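Local atomic coordinates of 2-dehydropantoate 2-reductase (Bacillus subtilis, PDB entry 3EGO), a protein that probably catalyses the NADPH-dependent reduction of 2-dehydropantoate (ketopantoate) to (R)-pantoate, a step in pantothenate biosynthesis. Residues L70-V75 and L96-G101; C220-L225 and S273-D278. All coordinates share one frame; numbering follows the deposited sequence.

Contact 1: L70-V75 and L96-G101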
loop_
_atom_site.group_PDB
_atom_site.type_symbol
_atom_site.label_atom_id
_atom_site.label_comp_id
_atom_site.label_asym_id
_atom_site.label_seq_id
_atom_site.Cartn_x
_atom_site.Cartn_y
_atom_site.Cartn_z
ATOM N N LEU A 70 10.375 4.656 40.734
ATOM C CA LEU A 70 9.477 4.634 39.592
ATOM C C LEU A 70 10.233 4.101 38.375
ATOM O O LEU A 70 11.433 4.366 38.207
ATOM C CB LEU A 70 8.956 6.054 39.326
ATOM C CG LEU A 70 8.144 6.381 38.064
ATOM C CD1 LEU A 70 6.780 5.710 37.966
ATOM C CD2 LEU A 70 7.972 7.910 37.957
ATOM N N LEU A 71 9.539 3.323 37.563
ATOM C CA LEU A 71 10.031 2.963 36.244
ATOM C C LEU A 71 9.132 3.557 35.182
ATOM O O LEU A 71 7.910 3.465 35.261
ATOM C CB LEU A 71 10.064 1.451 36.062
ATOM C CG LEU A 71 11.114 0.790 36.952
ATOM C CD1 LEU A 71 10.962 -0.746 36.881
ATOM C CD2 LEU A 71 12.480 1.234 36.529
ATOM N N VAL A 72 9.755 4.152 34.172
ATOM C CA VAL A 72 9.013 4.795 33.116
ATOM C C VAL A 72 9.378 4.044 31.872
ATOM O O VAL A 72 10.550 4.008 31.510
ATOM C CB VAL A 72 9.386 6.270 32.949
ATOM C CG1 VAL A 72 8.600 6.852 31.735
ATOM C CG2 VAL A 72 9.128 7.099 34.237
ATOM N N VAL A 73 8.395 3.417 31.242
ATOM C CA VAL A 73 8.632 2.509 30.115
ATOM C C VAL A 73 8.306 3.202 28.804
ATOM O O VAL A 73 7.171 3.606 28.567
ATOM C CB VAL A 73 7.813 1.191 30.249
ATOM C CG1 VAL A 73 7.943 0.314 28.934
ATOM C CG2 VAL A 73 8.275 0.404 31.482
ATOM N N THR A 74 9.321 3.345 27.950
ATOM C CA THR A 74 9.208 4.163 26.754
ATOM C C THR A 74 9.536 3.370 25.466
ATOM O O THR A 74 9.529 3.958 24.372
ATOM C CB THR A 74 10.146 5.421 26.842
ATOM O OG1 THR A 74 11.510 4.996 26.793
ATOM C CG2 THR A 74 9.968 6.153 28.160
ATOM N N VAL A 75 9.798 2.063 25.588
ATOM C CA VAL A 75 10.239 1.244 24.437
ATOM C C VAL A 75 9.131 0.916 23.462
ATOM O O VAL A 75 7.965 0.912 23.817
ATOM C CB VAL A 75 10.896 -0.108 24.847
ATOM C CG1 VAL A 75 11.983 0.103 25.865
ATOM C CG2 VAL A 75 9.835 -1.124 25.313
ATOM N N LEU A 96 5.203 3.388 35.103
ATOM C CA LEU A 96 4.427 4.254 34.215
ATOM C C LEU A 96 4.684 3.884 32.757
ATOM O O LEU A 96 5.782 4.041 32.295
ATOM C CB LEU A 96 4.779 5.739 34.432
ATOM C CG LEU A 96 4.091 6.764 33.520
ATOM C CD1 LEU A 96 2.557 6.666 33.628
ATOM C CD2 LEU A 96 4.592 8.226 33.834
ATOM N N PHE A 97 3.681 3.368 32.039
ATOM C CA PHE A 97 3.860 3.011 30.615
ATOM C C PHE A 97 3.540 4.167 29.691
ATOM O O PHE A 97 2.432 4.695 29.736
ATOM C CB PHE A 97 2.946 1.831 30.270
ATOM C CG PHE A 97 3.385 0.557 30.878
ATOM C CD1 PHE A 97 4.275 -0.268 30.200
ATOM C CD2 PHE A 97 2.940 0.176 32.145
ATOM C CE1 PHE A 97 4.721 -1.468 30.772
ATOM C CE2 PHE A 97 3.361 -1.020 32.727
ATOM C CZ PHE A 97 4.265 -1.844 32.048
ATOM N N LEU A 98 4.490 4.575 28.849
ATOM C CA LEU A 98 4.248 5.712 27.999
ATOM C C LEU A 98 4.266 5.340 26.519
ATOM O O LEU A 98 4.355 6.222 25.666
ATOM C CB LEU A 98 5.274 6.823 28.273
ATOM C CG LEU A 98 5.187 7.522 29.619
ATOM C CD1 LEU A 98 6.248 8.610 29.631
ATOM C CD2 LEU A 98 3.784 8.133 29.802
ATOM N N GLN A 99 4.110 4.048 26.261
ATOM C CA GLN A 99 4.010 3.431 24.937
ATOM C C GLN A 99 3.017 4.066 23.986
ATOM O O GLN A 99 1.944 4.477 24.383
ATOM C CB GLN A 99 3.618 1.964 25.102
ATOM C CG GLN A 99 4.451 1.217 26.149
ATOM C CD GLN A 99 5.808 0.878 25.601
ATOM O OE1 GLN A 99 6.821 1.469 26.005
ATOM N NE2 GLN A 99 5.846 -0.056 24.637
ATOM N N ASN A 100 3.382 4.117 22.706
ATOM C CA ASN A 100 2.451 4.554 21.665
ATOM C C ASN A 100 1.530 3.396 21.337
ATOM O O ASN A 100 1.940 2.235 21.426
ATOM C CB ASN A 100 3.192 4.979 20.393
ATOM C CG ASN A 100 3.998 6.244 20.583
ATOM O OD1 ASN A 100 3.579 7.167 21.285
ATOM N ND2 ASN A 100 5.168 6.305 19.934
ATOM N N GLY A 101 0.291 3.701 20.967
ATOM C CA GLY A 101 -0.669 2.645 20.696
ATOM C C GLY A 101 -1.283 2.112 21.976
ATOM O O GLY A 101 -1.059 2.672 23.050
HETATM O O HOH W 1 6.275 3.385 22.154
#
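Leu71 O takes the amide of Leu96 at 2.7 Å (N to O), the first of three backbone bonds that join strand 70-73 to strand 94-97 in parallel, their touching parts running within 9° of one another. Val73 continues the pairing through both of its polar backbone atoms: its N gives to Leu96 O, and its O receives Leu98 N at 2.9 Å, just beyond the last residue of strand 94-97. Leu96 O also meets Val72 CA in a CA-H...O contact of 3.4 Å.

On the sheet face of Val72 and Leu96, Val72 CG1 reaches Leu98 CD1 at 3.6 Å; with CG1 anti to the backbone N (chi1 177°), this is the methyl that makes the touch. Leu70 contributes its CD1, 4.1 Å from Leu96 CB. On the face of Val73 and Phe97 the two side chains lie alongside each other and point the same way, Val73 CB standing 3.8 Å from Phe97 CD1, while Ile8 and Leu80 pack on Val73 and Ile117 on the phenyl group.

The pairing belongs to the Rossmann-type unit strand 70-73, helix 80-86, strand 94-97, a right-handed beta-alpha-beta crossover as in other dinucleotide-binding folds. Past the strands, one water accepts from Asn100 N at 3.0 Å and gives a weak bond to Val75 O. Thr74 OG1 bonds Ile8 O, next to the glycine-rich loop that probably binds NADP(+), and Asn100 is a probable cofactor and substrate residue whose ND2 bonds Glu260 OE2. The chemistry thus implies an apolar, backbone-bonded core that gives way to polar groups at the probable cofactor site.

Contact 2: C220-L225 and S273-D278; sequences CRILKL and SLQGLD
This is a surface contact between two helix ends in the all-helical C-terminal domain: helix 206-223 and helix 261-274 both finish here, and each closes with a Schellman motif. The evidence lies in the backbone. Lys224 has positive phi, with Leu225 N bonded to Cys220 O and a weak bond from Lys224 N to Arg221 O; Gly276 also has positive phi, and two bonds run back into the last turn, one of them Gly276 N to Ser273 O at 3.1 Å.

Gln275 spans the gap with both ends of its amide. Gln275 NE2 bonds Ile222 O at 2.9 Å, lying in the carbonyl plane on a lone pair, with an N-H...O angle of 166°; this takes up a carbonyl in the last turn of helix 206-223. NE2 also gives a weak bond to Glu271 O of helix 261-274. Gln275 OE1 accepts from Arg221 NH1 at 3.2 Å, a more bent bond whose acceptor sits out of the guanidinium plane. The amide and guanidinium planes are turned 42° apart. Lys224 CE comes within 3.1 Å of Gln275 OE1, so the lysine meets the amide oxygen through the CE methylene rather than the ammonium, Lys224 NZ being 3.7 Å from it.

Beside these polar groups Leu277 supplies the apolar part. Leu277 CD1 lies over one face of the Arg221 guanidinium, nearer its edge than its centre, 3.7 Å from Arg221 NH1, and also reaches Ile222 CA and CG1. Arg221 CG, anti to the backbone N (chi1 179°), meets Leu277 CD2, and the bend at chi2 brings the guanidinium back over CD1 of the same leucine. Ile222 goes on to pack against Leu268 and Ala272 of helix 261-274. At the outer edge, water 2 lies in the guanidinium plane, accepting from Arg221 NH2 and donating to Gln275 OE1 at 2.8 Å.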
loop_
_atom_site.group_PDB
_atom_site.type_symbol
_atom_site.label_atom_id
_atom_site.label_comp_id
_atom_site.label_asym_id
_atom_site.label_seq_id
_atom_site.Cartn_x
_atom_site.Cartn_y
_atom_site.Cartn_z
ATOM N N CYS A 220 -13.875 4.336 15.678
ATOM C CA CYS A 220 -14.745 5.026 16.635
ATOM C C CYS A 220 -15.717 4.059 17.321
ATOM O O CYS A 220 -15.817 4.037 18.550
ATOM C CB CYS A 220 -15.452 6.190 15.941
ATOM S SG CYS A 220 -16.577 7.190 16.988
ATOM N N ARG A 221 -16.400 3.223 16.535
ATOM C CA ARG A 221 -17.276 2.196 17.107
ATOM C C ARG A 221 -16.562 1.141 17.954
ATOM O O ARG A 221 -17.052 0.768 19.034
ATOM C CB ARG A 221 -18.122 1.520 16.031
ATOM C CG ARG A 221 -19.037 0.418 16.567
ATOM C CD ARG A 221 -19.998 0.935 17.692
ATOM N NE ARG A 221 -20.758 -0.169 18.291
ATOM C CZ ARG A 221 -20.296 -0.944 19.268
ATOM N NH1 ARG A 221 -19.090 -0.715 19.789
ATOM N NH2 ARG A 221 -21.035 -1.945 19.735
ATOM N N ILE A 222 -15.417 0.640 17.489
ATOM C CA ILE A 222 -14.677 -0.377 18.228
ATOM C C ILE A 222 -14.273 0.160 19.615
ATOM O O ILE A 222 -14.333 -0.556 20.634
ATOM C CB ILE A 222 -13.375 -0.796 17.450
ATOM C CG1 ILE A 222 -13.725 -1.613 16.192
ATOM C CG2 ILE A 222 -12.451 -1.584 18.317
ATOM C CD1 ILE A 222 -12.627 -1.537 15.078
ATOM N N LEU A 223 -13.869 1.425 19.651
ATOM C CA LEU A 223 -13.413 2.044 20.910
ATOM C C LEU A 223 -14.570 2.555 21.776
ATOM O O LEU A 223 -14.356 2.925 22.962
ATOM C CB LEU A 223 -12.467 3.219 20.616
ATOM C CG LEU A 223 -11.158 2.848 19.928
ATOM C CD1 LEU A 223 -10.499 4.102 19.371
ATOM C CD2 LEU A 223 -10.192 2.046 20.835
ATOM N N LYS A 224 -15.763 2.636 21.178
ATOM C CA LYS A 224 -16.939 3.182 21.852
ATOM C C LYS A 224 -16.683 4.604 22.365
ATOM O O LYS A 224 -16.891 4.905 23.545
ATOM C CB LYS A 224 -17.322 2.258 23.010
ATOM C CG LYS A 224 -17.810 0.894 22.569
ATOM C CD LYS A 224 -17.779 -0.098 23.712
ATOM C CE LYS A 224 -18.511 -1.366 23.346
ATOM N NZ LYS A 224 -18.406 -2.383 24.436
ATOM N N LEU A 225 -16.220 5.472 21.479
ATOM C CA LEU A 225 -15.879 6.833 21.854
ATOM C C LEU A 225 -17.112 7.629 22.236
ATOM O O LEU A 225 -18.095 7.655 21.489
ATOM C CB LEU A 225 -15.175 7.531 20.697
ATOM C CG LEU A 225 -13.825 6.912 20.340
ATOM C CD1 LEU A 225 -13.123 7.805 19.350
ATOM C CD2 LEU A 225 -12.990 6.703 21.598
ATOM N N SER A 273 -12.878 -7.886 16.916
ATOM C CA SER A 273 -13.163 -9.315 16.956
ATOM C C SER A 273 -13.919 -9.710 18.239
ATOM O O SER A 273 -14.910 -10.455 18.187
ATOM C CB SER A 273 -11.866 -10.105 16.829
ATOM O OG SER A 273 -12.071 -11.462 17.155
ATOM N N LEU A 274 -13.471 -9.192 19.378
ATOM C CA LEU A 274 -14.108 -9.503 20.658
ATOM C C LEU A 274 -15.547 -9.011 20.711
ATOM O O LEU A 274 -16.342 -9.516 21.501
ATOM C CB LEU A 274 -13.328 -8.897 21.837
ATOM C CG LEU A 274 -11.929 -9.381 22.238
ATOM C CD1 LEU A 274 -11.361 -8.481 23.336
ATOM C CD2 LEU A 274 -11.902 -10.854 22.668
ATOM N N GLN A 275 -15.879 -8.009 19.911
ATOM C CA GLN A 275 -17.218 -7.455 19.932
ATOM C C GLN A 275 -18.071 -7.896 18.739
ATOM O O GLN A 275 -19.206 -7.412 18.576
ATOM C CB GLN A 275 -17.169 -5.930 19.975
ATOM C CG GLN A 275 -16.493 -5.325 21.209
ATOM C CD GLN A 275 -16.393 -3.817 21.092
ATOM O OE1 GLN A 275 -17.407 -3.110 20.971
ATOM N NE2 GLN A 275 -15.166 -3.315 21.079
ATOM N N GLY A 276 -17.517 -8.767 17.889
ATOM C CA GLY A 276 -18.210 -9.203 16.671
ATOM C C GLY A 276 -18.449 -8.030 15.732
ATOM O O GLY A 276 -19.459 -7.955 15.019
ATOM N N LEU A 277 -17.509 -7.095 15.738
ATOM C CA LEU A 277 -17.620 -5.918 14.894
ATOM C C LEU A 277 -16.768 -6.106 13.639
ATOM O O LEU A 277 -15.787 -6.847 13.635
ATOM C CB LEU A 277 -17.144 -4.671 15.645
ATOM C CG LEU A 277 -18.086 -4.021 16.673
ATOM C CD1 LEU A 277 -17.286 -3.046 17.601
ATOM C CD2 LEU A 277 -19.208 -3.299 15.942
ATOM N N ASP A 278 -17.146 -5.403 12.589
ATOM C CA ASP A 278 -16.413 -5.476 11.357
ATOM C C ASP A 278 -15.380 -4.348 11.343
ATOM O O ASP A 278 -15.564 -3.271 11.942
ATOM C CB ASP A 278 -17.367 -5.396 10.173
ATOM C CG ASP A 278 -18.192 -6.695 10.003
ATOM O OD1 ASP A 278 -17.686 -7.807 10.327
ATOM O OD2 ASP A 278 -19.351 -6.594 9.551
HETATM O O HOH W 2 -20.072 -3.844 21.060
#

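How the contacts relate
From the N terminus, the chain first reaches contact 1, which closes a short loop: 20 residues, including helix 80-86, separate 70-75 from 96-101. Only after this loop is complete, and after the remaining strands and the first C-terminal helices, does contact 2 open at the end of helix 206-223; 47 residues, largely helical, pass before 273-278 closes it. The two loops therefore follow in series, neither nesting nor crossing. Contact 1 pairs neighbouring strands of the Rossmann-type sheet, whereas contact 2 joins the ends of two C-terminal helices, so each ties together elements of its own domain. Their centres are 25 Å apart and their nearest atoms about 9 Å, without touching.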